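Local atomic coordinates of deoxycytidylate deaminase (PDB entry 4P9E), a protein that probably catalyses the zinc-dependent hydrolytic deamination of dCMP to dUMP in a cyanophage and binds the allosteric inhibitor dTTP. Residues A[75-78]-A[79-83]; A[11-14]-A[15-19]; A[95-99]-A[100-104]. All coordinates share one frame; numbering follows the deposited sequence.

Contact 1 of 3, residues A[75-78]-A[79-83]; sequences ALVK and MAKSS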
loop_
_atom_site.group_PDB
_atom_site.type_symbol
_atom_site.label_atom_id
_atom_site.label_comp_id
_atom_site.label_asym_id
_atom_site.label_seq_id
_atom_site.Cartn_x
_atom_site.Cartn_y
_atom_site.Cartn_z
ATOM N N ALA A 75 -19.050 0.814 -1.648
ATOM C CA ALA A 75 -17.927 1.539 -1.090
ATOM C C ALA A 75 -16.934 0.583 -0.409
ATOM O O ALA A 75 -15.734 0.602 -0.693
ATOM C CB ALA A 75 -18.422 2.614 -0.114
ATOM N N LEU A 76 -17.456 -0.257 0.478
ATOM C CA LEU A 76 -16.678 -1.288 1.143
ATOM C C LEU A 76 -15.898 -2.194 0.189
ATOM O O LEU A 76 -14.720 -2.466 0.398
ATOM C CB LEU A 76 -17.610 -2.147 1.986
ATOM C CG LEU A 76 -16.920 -3.242 2.803
ATOM C CD1 LEU A 76 -15.944 -2.642 3.792
ATOM C CD2 LEU A 76 -17.956 -4.061 3.519
ATOM N N VAL A 77 -16.556 -2.689 -0.850
ATOM C CA VAL A 77 -15.857 -3.515 -1.828
ATOM C C VAL A 77 -14.745 -2.729 -2.541
ATOM O O VAL A 77 -13.666 -3.258 -2.786
ATOM C CB VAL A 77 -16.845 -4.200 -2.821
ATOM C CG1 VAL A 77 -16.168 -4.544 -4.139
ATOM C CG2 VAL A 77 -17.455 -5.445 -2.179
ATOM N N LYS A 78 -14.994 -1.464 -2.846
ATOM C CA LYS A 78 -13.939 -0.629 -3.416
ATOM C C LYS A 78 -12.757 -0.465 -2.471
ATOM O O LYS A 78 -11.611 -0.455 -2.925
ATOM C CB LYS A 78 -14.473 0.735 -3.856
ATOM C CG LYS A 78 -15.191 0.680 -5.166
ATOM C CD LYS A 78 -15.886 1.970 -5.499
ATOM C CE LYS A 78 -16.800 1.781 -6.707
ATOM N NZ LYS A 78 -17.528 3.022 -7.057
ATOM N N MET A 79 -13.030 -0.340 -1.175
ATOM C CA MET A 79 -11.977 -0.273 -0.168
ATOM C C MET A 79 -11.171 -1.546 -0.113
ATOM O O MET A 79 -9.983 -1.493 0.087
ATOM C CB MET A 79 -12.526 0.035 1.227
ATOM C CG MET A 79 -13.020 1.449 1.386
ATOM S SD MET A 79 -11.846 2.670 0.776
ATOM C CE MET A 79 -10.593 2.685 2.048
ATOM N N ALA A 80 -11.819 -2.687 -0.281
ATOM C CA ALA A 80 -11.114 -3.959 -0.353
ATOM C C ALA A 80 -10.175 -4.070 -1.562
ATOM O O ALA A 80 -9.181 -4.772 -1.499
ATOM C CB ALA A 80 -12.090 -5.095 -0.328
ATOM N N LYS A 81 -10.474 -3.375 -2.653
ATOM C CA LYS A 81 -9.585 -3.360 -3.824
ATOM C C LYS A 81 -8.627 -2.175 -3.817
ATOM O O LYS A 81 -7.808 -2.027 -4.721
ATOM C CB LYS A 81 -10.377 -3.344 -5.130
ATOM C CG LYS A 81 -11.375 -4.455 -5.250
ATOM C CD LYS A 81 -12.087 -4.417 -6.587
ATOM C CE LYS A 81 -12.934 -3.180 -6.721
ATOM N NZ LYS A 81 -13.960 -3.299 -7.823
ATOM N N SER A 82 -8.758 -1.320 -2.809
ATOM C CA SER A 82 -7.888 -0.168 -2.631
ATOM C C SER A 82 -6.627 -0.623 -1.898
ATOM O O SER A 82 -6.568 -1.726 -1.403
ATOM C CB SER A 82 -8.637 0.894 -1.813
ATOM O OG SER A 82 -7.816 1.988 -1.452
ATOM N N SER A 83 -5.618 0.231 -1.823
ATOM C CA SER A 83 -4.440 -0.071 -1.029
ATOM C C SER A 83 -4.534 0.620 0.321
ATOM O O SER A 83 -3.656 0.486 1.173
ATOM C CB SER A 83 -3.196 0.424 -1.752
ATOM O OG SER A 83 -3.434 0.477 -3.146
#
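Lys81 N is the amide on which two carbonyls converge at the end of this helix: Val77 O receives it at 3.2 Å, the ordinary i to i+4 bond, while Lys78 O, at 3.1 Å from Lys81 N, takes a weak share at a poor angle of 128°. For the two preceding amides the pattern is regular, with Met79 N bonded to Ala75 O at 2.9 Å and Ala80 N to Leu76 O at 3.0 Å.

The side chains follow this backbone. Lys81 begins beside its own N (chi1 -54°), which lays CG against Val77 O at 3.6 Å; the chain bends at chi3 and brings CE alongside Val77 CG1, 4.4 Å away. Its ammonium group then bonds to Gln107 O of a second subunit, and a long flexible residue suits that span. Met79 bends twice, a shape its unbranched thioether allows, and fits against Leu41 and Ala42 of strand 39-45 and Ile86. Ala80 has only a methyl group, small enough for the interface where it meets Ile86 of the second subunit. Lys78 instead runs extended beyond CG, and its NZ bonds to His43 O and to Gly38 O of a third subunit. This is the last turn of helix 71-80, whose Lys78 binds dCMP and dTTP in other structures of this protein, though neither is bound to this chain.

Contact 2 of 3, residues A[11-14]-A[15-19]; sequences AYMK and TAELF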
loop_
_atom_site.group_PDB
_atom_site.type_symbol
_atom_site.label_atom_id
_atom_site.label_comp_id
_atom_site.label_asym_id
_atom_site.label_seq_id
_atom_site.Cartn_x
_atom_site.Cartn_y
_atom_site.Cartn_z
ATOM N N ALA A 11 -20.299 19.316 2.051
ATOM C CA ALA A 11 -19.827 18.978 0.708
ATOM C C ALA A 11 -19.719 17.463 0.522
ATOM O O ALA A 11 -20.007 16.942 -0.553
ATOM C CB ALA A 11 -18.502 19.654 0.407
ATOM N N TYR A 12 -19.321 16.769 1.581
ATOM C CA TYR A 12 -19.295 15.310 1.576
ATOM C C TYR A 12 -20.684 14.723 1.388
ATOM O O TYR A 12 -20.887 13.860 0.541
ATOM C CB TYR A 12 -18.668 14.773 2.860
ATOM C CG TYR A 12 -17.185 15.028 2.941
ATOM C CD1 TYR A 12 -16.390 14.927 1.814
ATOM C CD2 TYR A 12 -16.579 15.380 4.145
ATOM C CE1 TYR A 12 -15.038 15.149 1.880
ATOM C CE2 TYR A 12 -15.217 15.609 4.224
ATOM C CZ TYR A 12 -14.451 15.498 3.086
ATOM O OH TYR A 12 -13.094 15.730 3.142
ATOM N N MET A 13 -21.641 15.196 2.178
ATOM C CA MET A 13 -22.998 14.688 2.069
ATOM C C MET A 13 -23.577 14.980 0.701
ATOM O O MET A 13 -24.249 14.144 0.117
ATOM C CB MET A 13 -23.908 15.255 3.156
ATOM C CG MET A 13 -25.240 14.536 3.264
ATOM S SD MET A 13 -25.074 12.748 3.472
ATOM C CE MET A 13 -24.805 12.566 5.230
ATOM N N LYS A 14 -23.305 16.154 0.166
ATOM C CA LYS A 14 -23.830 16.459 -1.155
ATOM C C LYS A 14 -23.212 15.601 -2.256
ATOM O O LYS A 14 -23.805 15.422 -3.314
ATOM C CB LYS A 14 -23.677 17.942 -1.469
ATOM C CG LYS A 14 -24.784 18.788 -0.877
ATOM C CD LYS A 14 -24.782 20.172 -1.487
ATOM C CE LYS A 14 -25.280 21.228 -0.499
ATOM N NZ LYS A 14 -24.811 22.604 -0.874
ATOM N N THR A 15 -22.025 15.070 -1.996
ATOM C CA THR A 15 -21.337 14.240 -2.963
ATOM C C THR A 15 -21.977 12.871 -2.946
ATOM O O THR A 15 -22.297 12.305 -3.988
ATOM C CB THR A 15 -19.840 14.130 -2.635
ATOM O OG1 THR A 15 -19.241 15.430 -2.700
ATOM C CG2 THR A 15 -19.123 13.193 -3.622
ATOM N N ALA A 16 -22.173 12.345 -1.749
ATOM C CA ALA A 16 -22.945 11.127 -1.599
ATOM C C ALA A 16 -24.301 11.269 -2.318
ATOM O O ALA A 16 -24.763 10.334 -2.961
ATOM C CB ALA A 16 -23.132 10.807 -0.138
ATOM N N GLU A 17 -24.920 12.446 -2.223
ATOM C CA GLU A 17 -26.163 12.722 -2.936
ATOM C C GLU A 17 -26.006 12.738 -4.449
ATOM O O GLU A 17 -26.874 12.241 -5.166
ATOM C CB GLU A 17 -26.761 14.046 -2.493
ATOM C CG GLU A 17 -27.544 13.957 -1.215
ATOM C CD GLU A 17 -27.941 15.324 -0.692
ATOM O OE1 GLU A 17 -28.169 15.436 0.525
ATOM O OE2 GLU A 17 -28.029 16.288 -1.490
ATOM N N LEU A 18 -24.922 13.334 -4.935
ATOM C CA LEU A 18 -24.589 13.298 -6.359
ATOM C C LEU A 18 -24.554 11.868 -6.860
ATOM O O LEU A 18 -25.010 11.563 -7.963
ATOM C CB LEU A 18 -23.208 13.891 -6.587
ATOM C CG LEU A 18 -23.097 15.126 -7.455
ATOM C CD1 LEU A 18 -24.165 16.130 -7.071
ATOM C CD2 LEU A 18 -21.726 15.722 -7.258
ATOM N N PHE A 19 -24.006 10.979 -6.046
ATOM C CA PHE A 19 -23.869 9.600 -6.477
ATOM C C PHE A 19 -25.095 8.743 -6.261
ATOM O O PHE A 19 -25.265 7.754 -6.948
ATOM C CB PHE A 19 -22.617 8.960 -5.890
ATOM C CG PHE A 19 -21.368 9.419 -6.569
ATOM C CD1 PHE A 19 -21.024 8.920 -7.818
ATOM C CD2 PHE A 19 -20.561 10.382 -5.992
ATOM C CE1 PHE A 19 -19.878 9.358 -8.465
ATOM C CE2 PHE A 19 -19.418 10.825 -6.633
ATOM C CZ PHE A 19 -19.072 10.317 -7.872
#
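Glu17 lies one turn beyond Met13 and Lys14, and its side chain runs back over both. CB rests 3.4 Å from Lys14 O, and CG, placed beside the residue's own backbone N (chi1 -81°), sits 3.6 Å from Met13 O, the carbonyl that accepts Glu17 N. From CG the chain is extended, and the carboxylate divides its neighbours: OE1 comes to 4.1 Å from Met13 CG, and OE2 to the same distance from Lys14 CG. Both are contacts with aliphatic carbon. The charge is met elsewhere, since OE1 forms a salt bridge with Arg116, so a residue with a carboxylate on a two-carbon stem fits the place.

These turns belong to helix 6-20, which packs on one face of the mixed sheet of the deaminase fold. Ala16, with little more than a methyl group, lets the helix lie close to Ile33 of strand 31-36, while Tyr12 reaches Val35 on the same strand and meets the ring of Phe92.

Thr15 is a polar residue in a buried position, and its hydroxyl is satisfied locally. With OG1 beside the backbone N (chi1 -62°), it donates to Ala11 O at 2.7 Å, tilted 26° from the carbonyl plane; the amide, Thr15 N, reaches the same oxygen only through a weak bond of 3.1 Å. The other branch, CG2, stands at the edge of the Phe19 ring, in its plane. Across a subunit boundary Thr15 packs on Leu18 of the third subunit, and Leu18 reciprocally on Thr15 of that neighbour.

Contact 3 of 3, residues A[95-99]-A[100-104]; sequences HSPCP and DCSKM. With ZN (zinc ion), chain B.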
loop_
_atom_site.group_PDB
_atom_site.type_symbol
_atom_site.label_atom_id
_atom_site.label_comp_id
_atom_site.label_asym_id
_atom_site.label_seq_id
_atom_site.Cartn_x
_atom_site.Cartn_y
_atom_site.Cartn_z
ATOM N N HIS A 95 -28.453 7.622 3.333
ATOM C CA HIS A 95 -29.383 6.947 4.216
ATOM C C HIS A 95 -28.721 6.250 5.379
ATOM O O HIS A 95 -27.587 5.811 5.273
ATOM C CB HIS A 95 -30.217 5.944 3.441
ATOM C CG HIS A 95 -31.129 6.577 2.440
ATOM N ND1 HIS A 95 -30.665 7.157 1.281
ATOM C CD2 HIS A 95 -32.467 6.750 2.449
ATOM C CE1 HIS A 95 -31.689 7.647 0.604
ATOM N NE2 HIS A 95 -32.794 7.408 1.282
ATOM N N SER A 96 -29.440 6.200 6.497
ATOM C CA SER A 96 -29.145 5.309 7.606
ATOM C C SER A 96 -28.936 3.909 7.021
ATOM O O SER A 96 -29.649 3.526 6.101
ATOM C CB SER A 96 -30.315 5.357 8.609
ATOM O OG SER A 96 -30.591 4.106 9.229
ATOM N N PRO A 97 -27.916 3.168 7.494
ATOM C CA PRO A 97 -27.676 1.836 6.927
ATOM C C PRO A 97 -28.507 0.702 7.523
ATOM O O PRO A 97 -28.889 0.740 8.684
ATOM C CB PRO A 97 -26.187 1.597 7.197
ATOM C CG PRO A 97 -25.882 2.445 8.340
ATOM C CD PRO A 97 -26.740 3.661 8.222
ATOM N N CYS A 98 -28.768 -0.303 6.697
ATOM C CA CYS A 98 -29.485 -1.509 7.102
ATOM C C CYS A 98 -28.655 -2.294 8.108
ATOM O O CYS A 98 -27.490 -1.977 8.317
ATOM C CB CYS A 98 -29.814 -2.363 5.864
ATOM S SG CYS A 98 -28.446 -3.345 5.178
ATOM N N PRO A 99 -29.252 -3.309 8.758
ATOM C CA PRO A 99 -28.451 -4.113 9.684
ATOM C C PRO A 99 -27.257 -4.834 9.038
ATOM O O PRO A 99 -26.236 -4.956 9.707
ATOM C CB PRO A 99 -29.467 -5.127 10.224
ATOM C CG PRO A 99 -30.748 -4.415 10.156
ATOM C CD PRO A 99 -30.687 -3.632 8.880
ATOM N N ASP A 100 -27.378 -5.285 7.787
ATOM C CA ASP A 100 -26.299 -6.021 7.117
ATOM C C ASP A 100 -25.098 -5.123 6.794
ATOM O O ASP A 100 -23.943 -5.555 6.847
ATOM C CB ASP A 100 -26.795 -6.688 5.826
ATOM C CG ASP A 100 -28.017 -7.588 6.049
ATOM O OD1 ASP A 100 -28.123 -8.201 7.148
ATOM O OD2 ASP A 100 -28.869 -7.674 5.120
ATOM N N CYS A 101 -25.377 -3.876 6.445
ATOM C CA CYS A 101 -24.306 -2.940 6.214
ATOM C C CYS A 101 -23.698 -2.524 7.550
ATOM O O CYS A 101 -22.485 -2.437 7.691
ATOM C CB CYS A 101 -24.803 -1.748 5.399
ATOM S SG CYS A 101 -25.283 -2.197 3.697
ATOM N N SER A 102 -24.541 -2.316 8.547
ATOM C CA SER A 102 -24.067 -1.970 9.883
ATOM C C SER A 102 -23.036 -2.929 10.497
ATOM O O SER A 102 -22.035 -2.474 11.037
ATOM C CB SER A 102 -25.253 -1.794 10.820
ATOM O OG SER A 102 -26.019 -0.677 10.416
ATOM N N LYS A 103 -23.274 -4.239 10.410
ATOM C CA LYS A 103 -22.333 -5.247 10.899
ATOM C C LYS A 103 -20.956 -5.036 10.307
ATOM O O LYS A 103 -19.934 -5.217 10.976
ATOM C CB LYS A 103 -22.734 -6.650 10.440
ATOM C CG LYS A 103 -24.074 -7.170 10.846
ATOM C CD LYS A 103 -24.290 -8.595 10.288
ATOM C CE LYS A 103 -24.147 -8.674 8.777
ATOM N NZ LYS A 103 -24.842 -9.866 8.221
ATOM N N MET A 104 -20.947 -4.711 9.019
ATOM C CA MET A 104 -19.717 -4.695 8.247
ATOM C C MET A 104 -18.956 -3.410 8.478
ATOM O O MET A 104 -17.728 -3.410 8.636
ATOM C CB MET A 104 -20.021 -4.888 6.768
ATOM C CG MET A 104 -20.601 -6.258 6.457
ATOM S SD MET A 104 -20.409 -6.715 4.723
ATOM C CE MET A 104 -21.845 -5.936 4.008
HETATM ZN ZN ZN B . -27.570 -1.980 3.717
HETATM O O HOH W 1 -28.038 0.423 3.680
#
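Cys98 SG does two jobs at once: it binds zinc at 2.2 Å and, from the N-cap position, accepts a hydrogen bond from Cys101 N at 3.4 Å, with an N-H...S angle of 155°. The torsion explains how: chi1 of 78° puts the sulfur between the backbone N and the carbonyl carbon, turned back over the start of the helix. Cysteine suits this spot because one sulfur can bind the metal and still accept from the helix amide. Cys101 SG reaches the same metal at 2.3 Å from the first turn, its chi1 of -66° swinging the sulfur beside its own N, and the two sulfurs stand 3.7 Å apart.

Cys98 O is gripped twice by Ser102. The amide donates at 3.0 Å between Ser102 N and Cys98 O, while the hydroxyl, Ser102 OG, bonds to that oxygen at 2.9 Å from above the carbonyl plane. A small hydroxyl residue is apt here, folding back on its own helix turn. Pro99 follows the cap as the first residue of the helix, where its lack of an N-H costs no backbone bond, and its carbonyl accepts Lys103 N. Pro97 packs its CB against Cys101 CB and reaches helix 71-80 at Glu72, the predicted proton donor.

His70 and a water complete the zinc coordination, and that water also accepts a bond from Cys98 N. The two cysteines are those of the PCxxC motif, which with the His-Ala-Glu motif holding His70 makes up the zinc site of the cytidine and deoxycytidylate deaminase family.

In the fold
Along the chain the order is contact 2, contact 1, contact 3: on helix 6-20, the C-terminal end of helix 71-80, and the loop leading into helix 99-107 with that helix's first turns. Their centres form a nearly equal-sided triangle: 19 Å between contacts 1 and 2, 17 Å between 1 and 3, and 18 Å between 2 and 3. Contacts 2 and 3 lie on opposite sides of the chain's centre. Contacts 1 and 3 touch, Leu76 CD2 meeting Met104 SD at 3.8 Å, so the helix carrying Lys78 packs directly on the helix whose N-terminal end holds the zinc ligands Cys98 (N-cap) and Cys101. Both also reach the second subunit, whereas contacts 1 and 2 reach the third, in an assembly of six chains.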